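Local coordinates for protein exopolygalacturonase (PDB 2UVF) that hydrolyses pectic polygalacturonate from the chain end as a periplasmic exo-acting glycoside hydrolase of family 28, and binds digalacturonic acid, at residues Tyr48-Ile53 and Ala148-Pro154; Ser469-Ile473 and Tyr501-Asn505; Leu561-Thr567 and Thr581-Gly587. One frame throughout, in Å; residues are numbered along the deposited sequence. Where two conformers were deposited one is given.

Contact 1 (Tyr48-Ile53 and Ala148-Pro154); sequences YDESSI and AKTSAKP
A148 meets I53 first: its methyl CB lies 4.3 Å from CD1 of the isoleucine, which also runs close to the alanine carbonyl oxygen. I53 gets there because its CG1 stands beside the backbone N (chi1 -62°), aiming the long branch at A148 and T150. At K149 it is the backbone that touches; its carbonyl oxygen sits over one face of the Y48 ring, 3.9 Å from CD1. T150 turns its methyl CG2 to CD1 of I53, 3.9 Å away, the two side chains crossing at about a right angle, while its CB presses on the D49 carbonyl oxygen at 3.3 Å. The hydroxyl of T150 is taken by K121 O and T124 N. S151 supplies the one hydrogen bond between the segments: its N reaches D49 O at 2.8 Å, nearly straight at the hydrogen (175°) although the donor stands well above the carbonyl plane. Its CB lies at the edge of the Y48 ring, 4.0 Å from CE1, and its carbonyl oxygen takes a CA-H...O contact from E50 CA at 3.3 Å. Beyond A152, K153 brings its backbone N near E50 CB. P154 closes the run with CD against the E50 carboxylate, 3.5 Å from OE2. E50 bends sharply at chi2 to get there, and its OE1 joins D49 OD2 in salt bridges to R188, which probably offsets the closeness of these two acidic oxygens. This is where the fibronectin type III domain hands over to the beta-helix: strand 146-149 is an outermost strand of the antiparallel sheet, paired with strand 125-134, the segment 150-154 leads toward strand 156-158, and R188 belongs to strand 187-191 of the parallel beta-helix beside it.

Contact 2 (Ser469-Ile473 and Tyr501-Asn505); sequences STSTI and YADSN
S471 and Y501 come together where two successive coils leave their strands, and the serine has more surface buried by the contact than any other residue here. Its OG is anti to the backbone N (chi1 -178°), which carries the hydroxyl to the edge of the tyrosine ring, in the ring plane and 3.2 Å from CD1. The serine CB packs against the Y501 backbone, 3.3 Å from CA. The same OG has a weak hydrogen bond to D503 OD2 at 3.4 Å, and the place of that carboxylate oxygen is uncertain, so little of the hold should be credited to it. T472 works through its methyl. CG2 pushes against CB of A502 at 3.4 Å, tighter than ordinary carbon packing, and the threonine and D503 side chains slide past each other in opposite directions. The other branch of T472 turns back on its own segment: OG1 shares a hydrogen bond of 3.1 Å with OG1 of T470, which helps fix which way the methyl faces. The CB of Y501 leaves its backbone away from 469-473, yet the CD1 edge still meets S471; its side chain also touches N547. In the fold, strands 463-470 and 493-500 run parallel on neighbouring coils of the beta-helix; backbone bonds join S469 to T498 and S471 to D500 between these coils, and the loop residue P516 packs on S471.

Contact 3 (Leu561-Thr567 and Thr581-Gly587); sequences LNNVTPT and TFTELRG
L561 and F582 pair in parallel, as do N562 and T583, with L561 N bonded to T581 O (2.9 Å), T583 N to L561 O and N563 N to T583 O; past the strands, R586 N still finds V564 O at 2.7 Å. On the face of L561, CD1 lies 3.6 Å from CE2 of F582, the two side chains pointing the same way. V564 CG2 comes to the edge of that ring, and T567 CG2 approaches CZ at 3.7 Å. On the other face, T583 OG1 donates to N562 OD1 at 2.8 Å, in the carbonyl plane and on a lone pair. L585 CD1 rests against CG of P566, and R586, bent at chi2 and chi3, lays one face of its guanidinium over the V564-T565 peptide while NH1 reaches on to S532 O. A water donates to both L561 O (2.7 Å) and T583 O (2.6 Å), two acceptors lying close together, and so probably eases their repulsion. Because D530 takes ND2 of N562, both ends of that amide are spoken for and its flip is settled; N562, with D530 on strand 518-532 and T583 on strand 576-583, links three successive coils through its side chain.

Overall arrangement
Contact 1 belongs to the junction between the fibronectin type III domain and the beta-helix, and contacts 2 and 3 to turns between the later coils. The centre of contact 1 is about 50 Å from those of contacts 2 and 3, on the opposite side of the chain's centre, and nearest atoms stay about 35 Å apart. Contacts 2 and 3 have centres about 33 Å apart, nearest atoms about 18 Å, and are connected through the parallel strands of the solenoid. Contact 2 lies near the bound digalacturonic acid: the T472 side chain is about 11 Å from a galacturonate unit, and K468, just before this segment, lines the ligand pocket. At contact 3, a sulfate, probably from crystallisation, sits beside G587.

Contact 1 (Tyr48-Ile53 and Ala148-Pro154)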
ATOM      1  N   TYR A  48       2.209  -4.937 -18.768  1.00 44.52           N
ATOM      2  CA  TYR A  48       2.317  -4.734 -20.210  1.00 45.39           C
ATOM      3  C   TYR A  48       0.985  -4.891 -20.933  1.00 45.88           C
ATOM      4  O   TYR A  48      -0.017  -5.336 -20.359  1.00 46.19           O
ATOM      5  CB  TYR A  48       3.407  -5.622 -20.821  1.00 45.39           C
ATOM      6  CG  TYR A  48       3.120  -7.097 -20.749  1.00 45.91           C
ATOM      7  CD1 TYR A  48       2.384  -7.729 -21.748  1.00 46.37           C
ATOM      8  CD2 TYR A  48       3.592  -7.859 -19.695  1.00 46.50           C
ATOM      9  CE1 TYR A  48       2.115  -9.075 -21.693  1.00 47.15           C
ATOM     10  CE2 TYR A  48       3.335  -9.216 -19.634  1.00 47.95           C
ATOM     11  CZ  TYR A  48       2.593  -9.817 -20.639  1.00 46.38           C
ATOM     12  OH  TYR A  48       2.325 -11.161 -20.580  1.00 46.27           O
ATOM     13  N   ASP A  49       1.007  -4.524 -22.206  1.00 46.66           N
ATOM     14  CA  ASP A  49      -0.185  -4.237 -22.976  1.00 47.11           C
ATOM     15  C   ASP A  49       0.059  -4.692 -24.409  1.00 46.84           C
ATOM     16  O   ASP A  49       1.086  -5.285 -24.701  1.00 46.84           O
ATOM     17  CB  ASP A  49      -0.384  -2.711 -22.976  1.00 47.67           C
ATOM     18  CG  ASP A  49      -1.794  -2.324 -22.714  1.00 49.12           C
ATOM     19  OD1 ASP A  49      -2.108  -1.117 -22.755  1.00 51.24           O
ATOM     20  OD2 ASP A  49      -2.595  -3.246 -22.458  1.00 53.93           O
ATOM     21  N   GLU A  50      -0.871  -4.390 -25.306  1.00 46.87           N
ATOM     22  CA  GLU A  50      -0.605  -4.509 -26.737  1.00 47.20           C
ATOM     23  C   GLU A  50       0.264  -3.373 -27.302  1.00 47.07           C
ATOM     24  O   GLU A  50       0.810  -3.501 -28.403  1.00 47.07           O
ATOM     25  CB  GLU A  50      -1.901  -4.630 -27.539  1.00 47.38           C
ATOM     26  CG  GLU A  50      -2.762  -3.374 -27.562  1.00 48.44           C
ATOM     27  CD  GLU A  50      -3.738  -3.333 -26.407  1.00 49.19           C
ATOM     28  OE1 GLU A  50      -3.418  -3.901 -25.337  1.00 47.92           O
ATOM     29  OE2 GLU A  50      -4.825  -2.736 -26.574  1.00 50.90           O
ATOM     30  N   SER A  51       0.390  -2.264 -26.572  1.00 46.36           N
ATOM     31  CA  SER A  51       1.205  -1.154 -27.067  1.00 45.69           C
ATOM     32  C   SER A  51       2.165  -0.535 -26.052  1.00 45.08           C
ATOM     33  O   SER A  51       2.863   0.426 -26.373  1.00 45.06           O
ATOM     34  CB  SER A  51       0.353  -0.080 -27.761  1.00 45.65           C
ATOM     35  OG  SER A  51      -0.794   0.256 -27.014  1.00 46.46           O
ATOM     36  N   SER A  52       2.209  -1.080 -24.842  1.00 44.38           N
ATOM     37  CA  SER A  52       3.055  -0.505 -23.794  1.00 43.67           C
ATOM     38  C   SER A  52       3.649  -1.550 -22.860  1.00 43.00           C
ATOM     39  O   SER A  52       3.037  -2.577 -22.599  1.00 42.78           O
ATOM     40  CB  SER A  52       2.289   0.553 -22.992  1.00 43.90           C
ATOM     41  OG  SER A  52       1.033   0.049 -22.574  1.00 44.53           O
ATOM     42  N   ILE A  53       4.854  -1.264 -22.371  1.00 42.29           N
ATOM     43  CA  ILE A  53       5.558  -2.100 -21.401  1.00 41.21           C
ATOM     44  C   ILE A  53       6.082  -1.169 -20.301  1.00 40.29           C
ATOM     45  O   ILE A  53       6.567  -0.070 -20.599  1.00 40.47           O
ATOM     46  CB  ILE A  53       6.727  -2.904 -22.073  1.00 41.39           C
ATOM     47  CG1 ILE A  53       6.177  -3.853 -23.154  1.00 41.26           C
ATOM     48  CG2 ILE A  53       7.575  -3.672 -21.027  1.00 40.68           C
ATOM     49  CD1 ILE A  53       7.228  -4.366 -24.170  1.00 41.25           C
ATOM     50  N   ALA A 148      11.307  -8.310 -23.938  1.00 50.49           N
ATOM     51  CA  ALA A 148       9.926  -8.421 -23.504  1.00 50.50           C
ATOM     52  C   ALA A 148       8.971  -8.215 -24.670  1.00 50.94           C
ATOM     53  O   ALA A 148       9.150  -7.314 -25.499  1.00 50.57           O
ATOM     54  CB  ALA A 148       9.629  -7.442 -22.379  1.00 50.28           C
ATOM     55  N   LYS A 149       7.947  -9.059 -24.718  1.00 51.69           N
ATOM     56  CA  LYS A 149       6.986  -9.034 -25.804  1.00 52.57           C
ATOM     57  C   LYS A 149       5.657  -8.437 -25.353  1.00 52.66           C
ATOM     58  O   LYS A 149       5.103  -8.833 -24.323  1.00 52.92           O
ATOM     59  CB  LYS A 149       6.790 -10.457 -26.359  1.00 52.59           C
ATOM     60  CG  LYS A 149       6.189 -10.527 -27.766  1.00 52.77           C
ATOM     61  CD  LYS A 149       6.303 -11.926 -28.356  1.00 53.43           C
ATOM     62  CE  LYS A 149       5.191 -12.858 -27.869  1.00 55.89           C
ATOM     63  NZ  LYS A 149       3.928 -12.692 -28.649  1.00 57.18           N
ATOM     64  N   THR A 150       5.152  -7.488 -26.136  1.00 52.93           N
ATOM     65  CA  THR A 150       3.787  -6.990 -25.978  1.00 53.24           C
ATOM     66  C   THR A 150       2.771  -8.133 -26.133  1.00 53.92           C
ATOM     67  O   THR A 150       3.122  -9.244 -26.552  1.00 54.22           O
ATOM     68  CB  THR A 150       3.464  -5.848 -26.989  1.00 53.37           C
ATOM     69  OG1 THR A 150       3.836  -6.237 -28.320  1.00 52.39           O
ATOM     70  CG2 THR A 150       4.195  -4.555 -26.605  1.00 52.85           C
ATOM     71  N   SER A 151       1.522  -7.863 -25.769  1.00 53.99           N
ATOM     72  CA  SER A 151       0.451  -8.836 -25.908  1.00 54.11           C
ATOM     73  C   SER A 151      -0.305  -8.589 -27.221  1.00 54.38           C
ATOM     74  O   SER A 151      -0.116  -7.556 -27.870  1.00 54.25           O
ATOM     75  CB  SER A 151      -0.488  -8.758 -24.699  1.00 53.87           C
ATOM     76  OG  SER A 151      -1.302  -7.593 -24.738  1.00 53.52           O
ATOM     77  N   ALA A 152      -1.141  -9.544 -27.620  1.00 54.73           N
ATOM     78  CA  ALA A 152      -2.035  -9.344 -28.763  1.00 55.04           C
ATOM     79  C   ALA A 152      -3.182  -8.418 -28.385  1.00 55.16           C
ATOM     80  O   ALA A 152      -3.643  -8.420 -27.240  1.00 55.09           O
ATOM     81  CB  ALA A 152      -2.577 -10.679 -29.264  1.00 55.25           C
ATOM     82  N   LYS A 153      -3.639  -7.626 -29.349  1.00 55.50           N
ATOM     83  CA  LYS A 153      -4.821  -6.794 -29.157  1.00 55.96           C
ATOM     84  C   LYS A 153      -5.931  -7.662 -28.537  1.00 55.94           C
ATOM     85  O   LYS A 153      -6.227  -8.740 -29.063  1.00 56.02           O
ATOM     86  CB  LYS A 153      -5.238  -6.159 -30.497  1.00 56.18           C
ATOM     87  CG  LYS A 153      -6.726  -5.911 -30.691  1.00 57.51           C
ATOM     88  CD  LYS A 153      -7.187  -4.596 -30.071  1.00 60.70           C
ATOM     89  CE  LYS A 153      -8.711  -4.501 -30.093  1.00 62.22           C
ATOM     90  NZ  LYS A 153      -9.177  -3.100 -29.870  1.00 64.61           N
ATOM     91  N   PRO A 154      -6.513  -7.213 -27.399  1.00 55.84           N
ATOM     92  CA  PRO A 154      -7.529  -7.971 -26.660  1.00 55.80           C
ATOM     93  C   PRO A 154      -8.959  -7.901 -27.237  1.00 55.93           C
ATOM     94  O   PRO A 154      -9.284  -7.002 -28.021  1.00 55.49           O
ATOM     95  CB  PRO A 154      -7.511  -7.289 -25.289  1.00 55.77           C
ATOM     96  CG  PRO A 154      -7.230  -5.876 -25.615  1.00 55.28           C
ATOM     97  CD  PRO A 154      -6.216  -5.932 -26.726  1.00 55.64           C
TER

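Contact 2 (Ser469-Ile473 and Tyr501-Asn505)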
ATOM      1  N   SER A 469       2.511  -5.146  17.063  1.00 39.84           N
ATOM      2  CA  SER A 469       2.008  -6.498  17.343  1.00 41.39           C
ATOM      3  C   SER A 469       1.583  -6.592  18.798  1.00 43.08           C
ATOM      4  O   SER A 469       1.624  -5.587  19.516  1.00 43.47           O
ATOM      5  CB  SER A 469       3.060  -7.561  17.032  1.00 41.22           C
ATOM      6  OG  SER A 469       2.480  -8.850  16.972  1.00 39.55           O
ATOM      7  N   THR A 470       1.116  -7.778  19.203  1.00 44.79           N
ATOM      8  CA  THR A 470       1.046  -8.169  20.628  1.00 46.45           C
ATOM      9  C   THR A 470       1.638  -9.571  20.781  1.00 47.08           C
ATOM     10  O   THR A 470       1.827 -10.282  19.790  1.00 47.24           O
ATOM     11  CB  THR A 470      -0.392  -8.082  21.270  1.00 46.39           C
ATOM     12  OG1 THR A 470      -1.255  -9.095  20.732  1.00 47.82           O
ATOM     13  CG2 THR A 470      -1.033  -6.702  21.067  1.00 47.76           C
ATOM     14  N   SER A 471       1.944  -9.952  22.020  1.00 48.18           N
ATOM     15  CA  SER A 471       2.491 -11.271  22.330  1.00 49.23           C
ATOM     16  C   SER A 471       1.540 -12.430  21.993  1.00 49.66           C
ATOM     17  O   SER A 471       1.996 -13.518  21.615  1.00 49.95           O
ATOM     18  CB  SER A 471       2.907 -11.338  23.806  1.00 49.31           C
ATOM     19  OG  SER A 471       3.475 -12.594  24.136  1.00 50.43           O
ATOM     20  N   THR A 472       0.230 -12.195  22.119  1.00 50.29           N
ATOM     21  CA  THR A 472      -0.778 -13.214  21.769  1.00 50.57           C
ATOM     22  C   THR A 472      -0.903 -13.493  20.263  1.00 50.05           C
ATOM     23  O   THR A 472      -1.250 -14.612  19.872  1.00 50.62           O
ATOM     24  CB  THR A 472      -2.186 -12.920  22.365  1.00 50.87           C
ATOM     25  OG1 THR A 472      -2.619 -11.597  22.008  1.00 52.06           O
ATOM     26  CG2 THR A 472      -2.175 -13.065  23.884  1.00 51.60           C
ATOM     27  N   ILE A 473      -0.615 -12.495  19.427  1.00 49.25           N
ATOM     28  CA  ILE A 473      -0.668 -12.669  17.962  1.00 48.11           C
ATOM     29  C   ILE A 473       0.457 -13.577  17.437  1.00 47.78           C
ATOM     30  O   ILE A 473       0.278 -14.321  16.459  1.00 47.71           O
ATOM     31  CB  ILE A 473      -0.710 -11.307  17.216  1.00 48.22           C
ATOM     32  CG1 ILE A 473      -2.069 -10.643  17.439  1.00 47.08           C
ATOM     33  CG2 ILE A 473      -0.481 -11.502  15.716  1.00 47.78           C
ATOM     34  CD1 ILE A 473      -2.088  -9.154  17.277  1.00 46.71           C
ATOM     35  N   TYR A 501       2.804  -7.455  25.189  1.00 73.89           N
ATOM     36  CA  TYR A 501       2.607  -8.768  25.866  1.00 75.64           C
ATOM     37  C   TYR A 501       1.403  -8.870  26.778  1.00 77.04           C
ATOM     38  O   TYR A 501       1.196  -8.006  27.611  1.00 77.35           O
ATOM     39  CB  TYR A 501       3.840  -9.190  26.685  1.00 75.85           C
ATOM     40  CG  TYR A 501       3.617 -10.380  27.666  1.00 76.34           C
ATOM     41  CD1 TYR A 501       3.648 -11.688  27.223  1.00 76.76           C
ATOM     42  CD2 TYR A 501       3.407 -10.183  29.020  1.00 76.56           C
ATOM     43  CE1 TYR A 501       3.447 -12.746  28.071  1.00 76.75           C
ATOM     44  CE2 TYR A 501       3.219 -11.242  29.874  1.00 76.67           C
ATOM     45  CZ  TYR A 501       3.244 -12.528  29.390  1.00 76.54           C
ATOM     46  OH  TYR A 501       3.068 -13.602  30.224  1.00 76.07           O
ATOM     47  N   ALA A 502       0.641  -9.953  26.657  1.00 20.00           N
ATOM     48  CA  ALA A 502      -0.722 -10.006  27.203  1.00 20.00           C
ATOM     49  C   ALA A 502      -0.837 -10.761  28.518  1.00 20.00           C
ATOM     50  O   ALA A 502      -0.089 -10.530  29.459  1.00 20.00           O
ATOM     51  CB  ALA A 502      -1.650 -10.602  26.219  1.00 20.00           C
ATOM     52  N   ASP A 503      -1.795 -11.677  28.558  1.00 82.21           N
ATOM     53  CA  ASP A 503      -1.760 -12.810  27.660  1.00 83.28           C
ATOM     54  C   ASP A 503      -3.020 -13.649  27.850  1.00 83.76           C
ATOM     55  O   ASP A 503      -3.710 -13.970  26.910  1.00 83.98           O
ATOM     56  CB  ASP A 503      -0.486 -13.633  27.936  1.00 83.43           C
ATOM     57  CG  ASP A 503       0.266 -14.024  26.664  1.00 83.97           C
ATOM     58  OD1 ASP A 503      -0.361 -14.627  25.757  1.00 84.45           O
ATOM     59  OD2 ASP A 503       1.490 -13.766  26.603  1.00 83.79           O
ATOM     60  N   SER A 504      -3.301 -13.964  29.099  1.00 84.31           N
ATOM     61  CA  SER A 504      -4.465 -14.765  29.545  1.00 84.78           C
ATOM     62  C   SER A 504      -4.861 -14.581  31.040  1.00 85.05           C
ATOM     63  O   SER A 504      -4.624 -15.481  31.850  1.00 85.09           O
ATOM     64  CB  SER A 504      -4.316 -16.259  29.171  1.00 84.78           C
ATOM     65  OG  SER A 504      -3.392 -16.939  30.012  1.00 84.63           O
ATOM     66  N   ASN A 505      -5.483 -13.454  31.424  1.00 85.44           N
ATOM     67  CA  ASN A 505      -5.869 -12.303  30.566  1.00 85.77           C
ATOM     68  C   ASN A 505      -6.525 -12.704  29.224  1.00 85.87           C
ATOM     69  O   ASN A 505      -6.127 -12.245  28.143  1.00 85.91           O
ATOM     70  CB  ASN A 505      -4.688 -11.319  30.404  1.00 85.73           C
ATOM     71  CG  ASN A 505      -3.961 -11.047  31.733  1.00 86.01           C
ATOM     72  OD1 ASN A 505      -2.767 -11.339  31.876  1.00 86.12           O
ATOM     73  ND2 ASN A 505      -4.689 -10.503  32.712  1.00 85.82           N
TER

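Contact 3 (Leu561-Thr567 and Thr581-Gly587)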
ATOM      1  N   LEU A 561      17.182  14.233  11.495  1.00 29.42           N
ATOM      2  CA  LEU A 561      15.884  14.562  12.025  1.00 29.41           C
ATOM      3  C   LEU A 561      15.855  16.016  12.490  1.00 29.70           C
ATOM      4  O   LEU A 561      16.528  16.381  13.471  1.00 30.10           O
ATOM      5  CB  LEU A 561      15.530  13.619  13.190  1.00 28.86           C
ATOM      6  CG  LEU A 561      15.441  12.126  12.903  1.00 28.58           C
ATOM      7  CD1 LEU A 561      15.084  11.336  14.119  1.00 29.46           C
ATOM      8  CD2 LEU A 561      14.411  11.914  11.879  1.00 30.68           C
ATOM      9  N   ASN A 562      15.090  16.853  11.791  1.00 29.23           N
ATOM     10  CA  ASN A 562      14.956  18.227  12.214  1.00 28.47           C
ATOM     11  C   ASN A 562      13.586  18.504  12.815  1.00 28.77           C
ATOM     12  O   ASN A 562      12.557  18.106  12.245  1.00 28.04           O
ATOM     13  CB  ASN A 562      15.225  19.171  11.043  1.00 28.93           C
ATOM     14  CG  ASN A 562      15.311  20.604  11.479  1.00 27.51           C
ATOM     15  OD1 ASN A 562      16.251  21.005  12.156  1.00 25.80           O
ATOM     16  ND2 ASN A 562      14.323  21.383  11.112  1.00 27.33           N
ATOM     17  N   ASN A 563      13.591  19.183  13.964  0.50 28.25           N
ATOM     18  CA  ASN A 563      12.376  19.605  14.644  0.50 27.69           C
ATOM     19  C   ASN A 563      11.454  18.418  14.957  0.50 28.02           C
ATOM     20  O   ASN A 563      10.299  18.357  14.519  0.50 27.62           O
ATOM     21  CB  ASN A 563      11.655  20.709  13.855  0.50 27.55           C
ATOM     22  CG  ASN A 563      10.376  21.176  14.531  0.50 25.34           C
ATOM     23  OD1 ASN A 563       9.384  21.444  13.865  0.50 26.22           O
ATOM     24  ND2 ASN A 563      10.392  21.261  15.854  0.50 22.22           N
ATOM     25  N   VAL A 564      12.012  17.472  15.702  1.00 28.33           N
ATOM     26  CA  VAL A 564      11.296  16.314  16.206  1.00 28.76           C
ATOM     27  C   VAL A 564      11.506  16.217  17.741  1.00 29.54           C
ATOM     28  O   VAL A 564      12.452  16.806  18.304  1.00 29.42           O
ATOM     29  CB  VAL A 564      11.732  14.985  15.496  1.00 28.74           C
ATOM     30  CG1 VAL A 564      11.646  15.095  13.978  1.00 27.40           C
ATOM     31  CG2 VAL A 564      13.148  14.531  15.938  1.00 28.42           C
ATOM     32  N   THR A 565      10.630  15.474  18.399  1.00 29.85           N
ATOM     33  CA  THR A 565      10.770  15.178  19.824  1.00 30.56           C
ATOM     34  C   THR A 565      11.875  14.134  20.041  1.00 31.79           C
ATOM     35  O   THR A 565      12.267  13.404  19.084  1.00 31.29           O
ATOM     36  CB  THR A 565       9.468  14.628  20.419  1.00 29.99           C
ATOM     37  OG1 THR A 565       9.179  13.370  19.815  1.00 31.29           O
ATOM     38  CG2 THR A 565       8.337  15.558  20.185  1.00 28.65           C
ATOM     39  N   PRO A 566      12.408  14.067  21.284  1.00 32.07           N
ATOM     40  CA  PRO A 566      13.373  13.020  21.641  1.00 32.53           C
ATOM     41  C   PRO A 566      12.833  11.587  21.477  1.00 33.30           C
ATOM     42  O   PRO A 566      11.622  11.381  21.471  1.00 32.74           O
ATOM     43  CB  PRO A 566      13.667  13.324  23.121  1.00 32.94           C
ATOM     44  CG  PRO A 566      13.385  14.794  23.272  1.00 32.52           C
ATOM     45  CD  PRO A 566      12.187  15.014  22.395  1.00 32.06           C
ATOM     46  N   THR A 567      13.745  10.615  21.365  1.00 34.36           N
ATOM     47  CA  THR A 567      13.420   9.204  21.209  1.00 35.18           C
ATOM     48  C   THR A 567      12.976   8.566  22.532  1.00 36.69           C
ATOM     49  O   THR A 567      13.257   9.103  23.599  1.00 36.77           O
ATOM     50  CB  THR A 567      14.647   8.393  20.722  1.00 35.16           C
ATOM     51  OG1 THR A 567      15.679   8.433  21.724  1.00 35.32           O
ATOM     52  CG2 THR A 567      15.186   8.921  19.368  1.00 34.33           C
ATOM     53  N   THR A 581      21.554  12.374  13.203  1.00 36.70           N
ATOM     54  CA  THR A 581      21.753  13.772  13.585  1.00 36.55           C
ATOM     55  C   THR A 581      20.438  14.497  13.866  1.00 36.35           C
ATOM     56  O   THR A 581      19.618  14.700  12.955  1.00 37.35           O
ATOM     57  CB  THR A 581      22.596  14.560  12.503  1.00 36.38           C
ATOM     58  OG1 THR A 581      23.798  13.841  12.215  1.00 35.11           O
ATOM     59  CG2 THR A 581      22.969  15.974  12.987  1.00 37.65           C
ATOM     60  N   PHE A 582      20.258  14.907  15.118  1.00 35.36           N
ATOM     61  CA  PHE A 582      19.107  15.710  15.536  1.00 34.89           C
ATOM     62  C   PHE A 582      19.507  17.179  15.565  1.00 34.83           C
ATOM     63  O   PHE A 582      20.436  17.558  16.282  1.00 34.74           O
ATOM     64  CB  PHE A 582      18.615  15.320  16.942  1.00 34.69           C
ATOM     65  CG  PHE A 582      18.225  13.862  17.097  1.00 34.95           C
ATOM     66  CD1 PHE A 582      19.197  12.874  17.268  1.00 33.31           C
ATOM     67  CD2 PHE A 582      16.875  13.491  17.141  1.00 33.60           C
ATOM     68  CE1 PHE A 582      18.825  11.519  17.419  1.00 34.18           C
ATOM     69  CE2 PHE A 582      16.486  12.161  17.313  1.00 32.59           C
ATOM     70  CZ  PHE A 582      17.456  11.170  17.449  1.00 35.03           C
ATOM     71  N   THR A 583      18.836  17.990  14.757  1.00 34.82           N
ATOM     72  CA  THR A 583      18.932  19.455  14.829  1.00 34.69           C
ATOM     73  C   THR A 583      17.560  19.963  15.237  1.00 34.61           C
ATOM     74  O   THR A 583      16.587  19.267  15.028  1.00 35.34           O
ATOM     75  CB  THR A 583      19.371  20.063  13.471  1.00 34.95           C
ATOM     76  OG1 THR A 583      18.620  19.457  12.405  1.00 33.82           O
ATOM     77  CG2 THR A 583      20.881  19.806  13.233  1.00 34.24           C
ATOM     78  N   GLU A 584      17.477  21.152  15.832  1.00 34.80           N
ATOM     79  CA  GLU A 584      16.208  21.703  16.364  1.00 34.93           C
ATOM     80  C   GLU A 584      15.329  20.702  17.140  1.00 35.60           C
ATOM     81  O   GLU A 584      14.101  20.727  17.039  1.00 35.45           O
ATOM     82  CB  GLU A 584      15.367  22.390  15.273  1.00 34.14           C
ATOM     83  CG  GLU A 584      16.109  23.405  14.436  1.00 33.38           C
ATOM     84  CD  GLU A 584      16.382  24.692  15.171  1.00 30.05           C
ATOM     85  OE1 GLU A 584      15.822  24.903  16.259  1.00 30.03           O
ATOM     86  OE2 GLU A 584      17.134  25.514  14.638  1.00 28.86           O
ATOM     87  N   LEU A 585      15.963  19.843  17.928  1.00 36.26           N
ATOM     88  CA  LEU A 585      15.259  18.871  18.760  1.00 36.43           C
ATOM     89  C   LEU A 585      14.243  19.566  19.666  1.00 37.46           C
ATOM     90  O   LEU A 585      14.536  20.622  20.216  1.00 37.39           O
ATOM     91  CB  LEU A 585      16.278  18.085  19.592  1.00 36.70           C
ATOM     92  CG  LEU A 585      15.809  17.089  20.639  1.00 35.40           C
ATOM     93  CD1 LEU A 585      15.334  15.796  20.004  1.00 31.03           C
ATOM     94  CD2 LEU A 585      16.946  16.841  21.574  1.00 36.40           C
ATOM     95  N   ARG A 586      13.047  18.992  19.795  1.00 38.38           N
ATOM     96  CA  ARG A 586      12.017  19.520  20.702  1.00 39.81           C
ATOM     97  C   ARG A 586      12.127  18.861  22.075  1.00 40.30           C
ATOM     98  O   ARG A 586      11.257  18.105  22.492  1.00 40.24           O
ATOM     99  CB  ARG A 586      10.610  19.323  20.129  1.00 39.69           C
ATOM    100  CG  ARG A 586      10.192  20.375  19.148  1.00 41.42           C
ATOM    101  CD  ARG A 586       8.678  20.657  19.236  1.00 44.22           C
ATOM    102  NE  ARG A 586       7.870  19.448  19.124  1.00 45.41           N
ATOM    103  CZ  ARG A 586       7.796  18.676  18.042  1.00 46.43           C
ATOM    104  NH1 ARG A 586       8.485  18.964  16.940  1.00 46.16           N
ATOM    105  NH2 ARG A 586       7.034  17.599  18.068  1.00 47.17           N
ATOM    106  N   GLY A 587      13.222  19.170  22.764  1.00 41.52           N
ATOM    107  CA  GLY A 587      13.633  18.491  23.995  1.00 41.63           C
ATOM    108  C   GLY A 587      15.104  18.788  24.205  1.00 42.07           C
ATOM    109  O   GLY A 587      15.747  19.386  23.326  1.00 41.57           O
TER
HETATM  110  O   HOH W   1      15.495  17.002  15.837  1.00 37.65           O